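Side-chain contacts in endonuclease NucS (Pyrococcus abyssi, PDB 2VLD), which cleaves single-stranded 3' and 5' extremities of branched DNA as a homodimeric nuclease that also binds single-stranded DNA and interacts with PCNA: residues 216-219 with 220-223; 181-184 with 185-189. The protein carries 2 engineered substitutions. All blocks are in the same frame, centred on the assembly; numbering follows the deposited sequence.

Interaction 1 of 2, residues 216-219 with 220-223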
loop_
_atom_site.group_PDB
_atom_site.type_symbol
_atom_site.label_atom_id
_atom_site.label_comp_id
_atom_site.label_asym_id
_atom_site.label_seq_id
_atom_site.Cartn_x
_atom_site.Cartn_y
_atom_site.Cartn_z
ATOM N N ALA A 216 16.632 -8.191 -29.409
ATOM C CA ALA A 216 17.113 -9.374 -28.699
ATOM C C ALA A 216 18.292 -10.021 -29.425
ATOM O O ALA A 216 19.368 -10.168 -28.842
ATOM C CB ALA A 216 15.981 -10.374 -28.494
ATOM N N LYS A 217 18.089 -10.374 -30.697
ATOM C CA LYS A 217 19.138 -10.963 -31.541
ATOM C C LYS A 217 20.407 -10.112 -31.516
ATOM O O LYS A 217 21.524 -10.642 -31.503
ATOM C CB LYS A 217 18.633 -11.138 -32.981
ATOM C CG LYS A 217 19.565 -11.955 -33.893
ATOM C CD LYS A 217 18.919 -12.335 -35.238
ATOM C CE LYS A 217 18.846 -11.164 -36.230
ATOM N NZ LYS A 217 20.177 -10.677 -36.694
ATOM N N LYS A 218 20.212 -8.795 -31.481
ATOM C CA LYS A 218 21.302 -7.826 -31.460
ATOM C C LYS A 218 22.104 -7.922 -30.171
ATOM O O LYS A 218 23.297 -8.220 -30.201
ATOM C CB LYS A 218 20.760 -6.403 -31.625
ATOM C CG LYS A 218 21.478 -5.577 -32.682
ATOM C CD LYS A 218 20.777 -5.707 -34.024
ATOM C CE LYS A 218 21.591 -5.086 -35.124
ATOM N NZ LYS A 218 22.662 -6.015 -35.588
ATOM N N LEU A 219 21.436 -7.690 -29.043
ATOM C CA LEU A 219 22.097 -7.702 -27.744
ATOM C C LEU A 219 22.744 -9.049 -27.434
ATOM O O LEU A 219 23.743 -9.107 -26.725
ATOM C CB LEU A 219 21.134 -7.274 -26.630
ATOM C CG LEU A 219 21.688 -7.123 -25.207
ATOM C CD1 LEU A 219 22.870 -6.176 -25.138
ATOM C CD2 LEU A 219 20.600 -6.673 -24.250
ATOM N N LEU A 220 22.185 -10.125 -27.983
ATOM C CA LEU A 220 22.797 -11.444 -27.865
ATOM C C LEU A 220 24.155 -11.476 -28.560
ATOM O O LEU A 220 25.167 -11.808 -27.936
ATOM C CB LEU A 220 21.896 -12.539 -28.447
ATOM C CG LEU A 220 20.687 -13.104 -27.701
ATOM C CD1 LEU A 220 19.988 -14.125 -28.582
ATOM C CD2 LEU A 220 21.072 -13.736 -26.371
ATOM N N GLU A 221 24.170 -11.127 -29.847
ATOM C CA GLU A 221 25.405 -11.103 -30.629
ATOM C C GLU A 221 26.417 -10.213 -29.935
ATOM O O GLU A 221 27.552 -10.618 -29.675
ATOM C CB GLU A 221 25.147 -10.568 -32.034
ATOM C CG GLU A 221 24.510 -11.550 -33.002
ATOM C CD GLU A 221 23.993 -10.856 -34.254
ATOM O OE1 GLU A 221 24.600 -9.845 -34.681
ATOM O OE2 GLU A 221 22.972 -11.316 -34.811
ATOM N N LYS A 222 25.969 -8.999 -29.627
ATOM C CA LYS A 222 26.756 -7.996 -28.923
ATOM C C LYS A 222 27.369 -8.530 -27.633
ATOM O O LYS A 222 28.397 -8.025 -27.181
ATOM C CB LYS A 222 25.861 -6.799 -28.599
ATOM C CG LYS A 222 26.586 -5.567 -28.065
ATOM C CD LYS A 222 25.617 -4.628 -27.345
ATOM C CE LYS A 222 24.706 -3.876 -28.311
ATOM N NZ LYS A 222 23.559 -3.257 -27.597
ATOM N N GLU A 223 26.744 -9.560 -27.057
ATOM C CA GLU A 223 27.037 -9.971 -25.684
ATOM C C GLU A 223 27.704 -11.333 -25.549
ATOM O O GLU A 223 28.133 -11.711 -24.458
ATOM C CB GLU A 223 25.754 -9.939 -24.854
ATOM C CG GLU A 223 25.982 -9.682 -23.381
ATOM C CD GLU A 223 26.546 -8.300 -23.109
ATOM O OE1 GLU A 223 25.885 -7.299 -23.463
ATOM O OE2 GLU A 223 27.646 -8.219 -22.526
#
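Leu-219 lies alongside Glu-223, four residues further on. Its CB sits against the next peptide, 3.3 Å from Leu-220 N. CG stays near the same nitrogen; it is anti to its own backbone N (chi1 -175°), which sets it beside the carbonyl carbon, on the side of the residues that follow. There CD1 meets two neighbours: it is 3.6 Å from Glu-223 OE1 and 3.8 Å from Lys-222 CD, whose aliphatic chain bends at chi3 and crosses the leucine obliquely, bringing Lys-222 NZ near the same methyl. The other methyl, CD2, turns to Leu-182 of helix 182-199. The carboxylate of Glu-223 has its strong partner on that helix too, a salt bridge from OE2 to Lys-189.

Helix 214-223 is the connection of a beta-alpha-beta unit between the parallel strands 203-209 and 226-229, in the PD-(D/E)XK nuclease domain. Among its i to i+4 bonds are those from Leu-220 N to Ala-216 O at 2.9 Å and from Lys-222 N to Lys-218 O at 2.8 Å, whereas Glu-223 N bonds Leu-220 O, three residues back. Leu-220, on the buried side, lays its CG 3.4 Å from Ala-216 O while its end packs on Leu-212 and Leu-225.

On the outer surface Lys-217 and Glu-221 run side by side in the same direction. Bends at chi3 and chi4 (76° and 66°) turn Lys-217 NZ back to Glu-221 OE2 in a salt bridge at 3.4 Å, a weak hydrogen bond; Glu-214 offers this ammonium a second, long ion pair. Lys-218 NZ remains 4.4 Å from Glu-221 OE1, beyond a salt bridge.

Interaction 2 of 2, residues 181-184 with 185-189. Engineered in segment 185-189: Met-188 (natural residue Leu).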
loop_
_atom_site.group_PDB
_atom_site.type_symbol
_atom_site.label_atom_id
_atom_site.label_comp_id
_atom_site.label_asym_id
_atom_site.label_seq_id
_atom_site.Cartn_x
_atom_site.Cartn_y
_atom_site.Cartn_z
ATOM N N ASP A 181 12.235 -10.981 -25.821
ATOM C CA ASP A 181 12.560 -9.566 -25.908
ATOM C C ASP A 181 13.921 -9.216 -25.321
ATOM O O ASP A 181 14.675 -10.078 -24.867
ATOM C CB ASP A 181 11.459 -8.690 -25.277
ATOM C CG ASP A 181 11.069 -9.126 -23.852
ATOM O OD1 ASP A 181 11.858 -9.799 -23.146
ATOM O OD2 ASP A 181 9.946 -8.774 -23.431
ATOM N N LEU A 182 14.211 -7.920 -25.339
ATOM C CA LEU A 182 15.441 -7.365 -24.808
ATOM C C LEU A 182 15.577 -7.704 -23.334
ATOM O O LEU A 182 16.667 -8.038 -22.869
ATOM C CB LEU A 182 15.418 -5.847 -25.007
ATOM C CG LEU A 182 16.681 -5.031 -25.302
ATOM C CD1 LEU A 182 17.614 -5.704 -26.303
ATOM C CD2 LEU A 182 16.276 -3.643 -25.802
ATOM N N HIS A 183 14.455 -7.639 -22.616
ATOM C CA HIS A 183 14.433 -7.918 -21.186
ATOM C C HIS A 183 14.887 -9.337 -20.879
ATOM O O HIS A 183 15.695 -9.550 -19.979
ATOM C CB HIS A 183 13.048 -7.655 -20.583
ATOM C CG HIS A 183 13.019 -7.785 -19.094
ATOM N ND1 HIS A 183 12.642 -8.947 -18.454
ATOM C CD2 HIS A 183 13.370 -6.913 -18.119
ATOM C CE1 HIS A 183 12.748 -8.779 -17.148
ATOM N NE2 HIS A 183 13.184 -7.553 -16.919
ATOM N N ALA A 184 14.366 -10.298 -21.636
ATOM C CA ALA A 184 14.800 -11.686 -21.533
ATOM C C ALA A 184 16.318 -11.797 -21.623
ATOM O O ALA A 184 16.950 -12.392 -20.752
ATOM C CB ALA A 184 14.137 -12.531 -22.596
ATOM N N VAL A 185 16.904 -11.202 -22.659
ATOM C CA VAL A 185 18.346 -11.296 -22.863
ATOM C C VAL A 185 19.113 -10.709 -21.672
ATOM O O VAL A 185 20.059 -11.324 -21.184
ATOM C CB VAL A 185 18.789 -10.659 -24.212
ATOM C CG1 VAL A 185 20.312 -10.703 -24.374
ATOM C CG2 VAL A 185 18.139 -11.381 -25.374
ATOM N N SER A 186 18.688 -9.539 -21.198
ATOM C CA SER A 186 19.300 -8.885 -20.033
ATOM C C SER A 186 19.175 -9.737 -18.776
ATOM O O SER A 186 20.106 -9.802 -17.956
ATOM C CB SER A 186 18.633 -7.536 -19.770
ATOM O OG SER A 186 18.635 -6.740 -20.938
ATOM N N GLN A 187 18.014 -10.375 -18.628
ATOM C CA GLN A 187 17.778 -11.290 -17.525
ATOM C C GLN A 187 18.824 -12.409 -17.594
ATOM O O GLN A 187 19.608 -12.604 -16.657
ATOM C CB GLN A 187 16.326 -11.804 -17.531
ATOM C CG GLN A 187 15.926 -12.542 -16.249
ATOM C CD GLN A 187 14.407 -12.608 -15.968
ATOM O OE1 GLN A 187 13.758 -11.578 -15.748
ATOM N NE2 GLN A 187 13.858 -13.828 -15.919
HETATM N N MSE A 188 18.888 -13.094 -18.733
HETATM C CA MSE A 188 19.855 -14.167 -18.904
HETATM C C MSE A 188 21.300 -13.696 -18.708
HETATM O O MSE A 188 22.108 -14.390 -18.068
HETATM C CB MSE A 188 19.703 -14.820 -20.265
HETATM C CG MSE A 188 20.637 -15.990 -20.430
HETATM SE SE MSE A 188 20.271 -16.948 -22.071
HETATM C CE MSE A 188 20.943 -15.628 -23.319
ATOM N N LYS A 189 21.618 -12.524 -19.260
ATOM C CA LYS A 189 22.939 -11.927 -19.092
ATOM C C LYS A 189 23.334 -11.877 -17.625
ATOM O O LYS A 189 24.422 -12.311 -17.263
ATOM C CB LYS A 189 22.999 -10.524 -19.702
ATOM C CG LYS A 189 24.364 -9.869 -19.559
ATOM C CD LYS A 189 24.449 -8.513 -20.253
ATOM C CE LYS A 189 25.673 -7.713 -19.775
ATOM N NZ LYS A 189 26.956 -8.482 -19.883
#
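Ser-186 and Leu-182 meet through a single carbonyl that takes two hydrogen bonds. Ser-186 N approaches Leu-182 O in the carbonyl plane at 3.0 Å, and Ser-186 OG, placed beside its own backbone N (chi1 -53°), donates to Leu-182 O from above that plane, also at 3.0 Å. An alanine here removes the hydroxyl bond, and the carbonyl of Leu-182, still gripped by the backbone N-H, would probably be held less firmly in the first turn.

The remaining backbone bonds follow the helical pattern, among them Gln-187 N to His-183 O at 2.8 Å. Asp-181 is the N-cap: its OD1 accepts from Ala-184 N at 3.0 Å, while its own carbonyl O receives a weak bond from Val-185 N at 3.3 Å. This is the start of helix 182-199, which connects the parallel strands 170-175 and 203-209 in the nuclease domain.

Polar side chains meet on another face, where His-183 and Gln-187 cross with ring and amide planes 80° apart. His-183 CE1 lies 3.3 Å from Gln-187 OE1, but the stronger partners are elsewhere: His-183 NE2 bonds Glu-101 of the second subunit, whose His-38 stacks on the ring, and Gln-187 NE2 bonds Glu-174.

Among the apolar groups, Val-185 and the engineered selenomethionine Met-188 both pack on Leu-207 of strand 203-209, Val-185 also on Leu-219 and Met-188 on Leu-225.

Interactions 1 and 2 lie about 10 Å apart, centre to centre, on the same side of the chain's centre and within the C-terminal nuclease domain. Interaction 2 comes first along the chain, at the start of helix 182-199; interaction 1 follows on helix 214-223, and strand 203-209 comes between the two helices in sequence and belongs to both beta-alpha-beta units. The helices touch directly: Leu-220 CD2 packs 3.7 Å from Val-185 CG1 and 3.6 Å from Met-188 CE. His-183 and Gln-187 also touch the second subunit, whereas no other chain of the assembly reaches 216-223, so of these two helical segments it is 181-189 that takes part in the dimer contact.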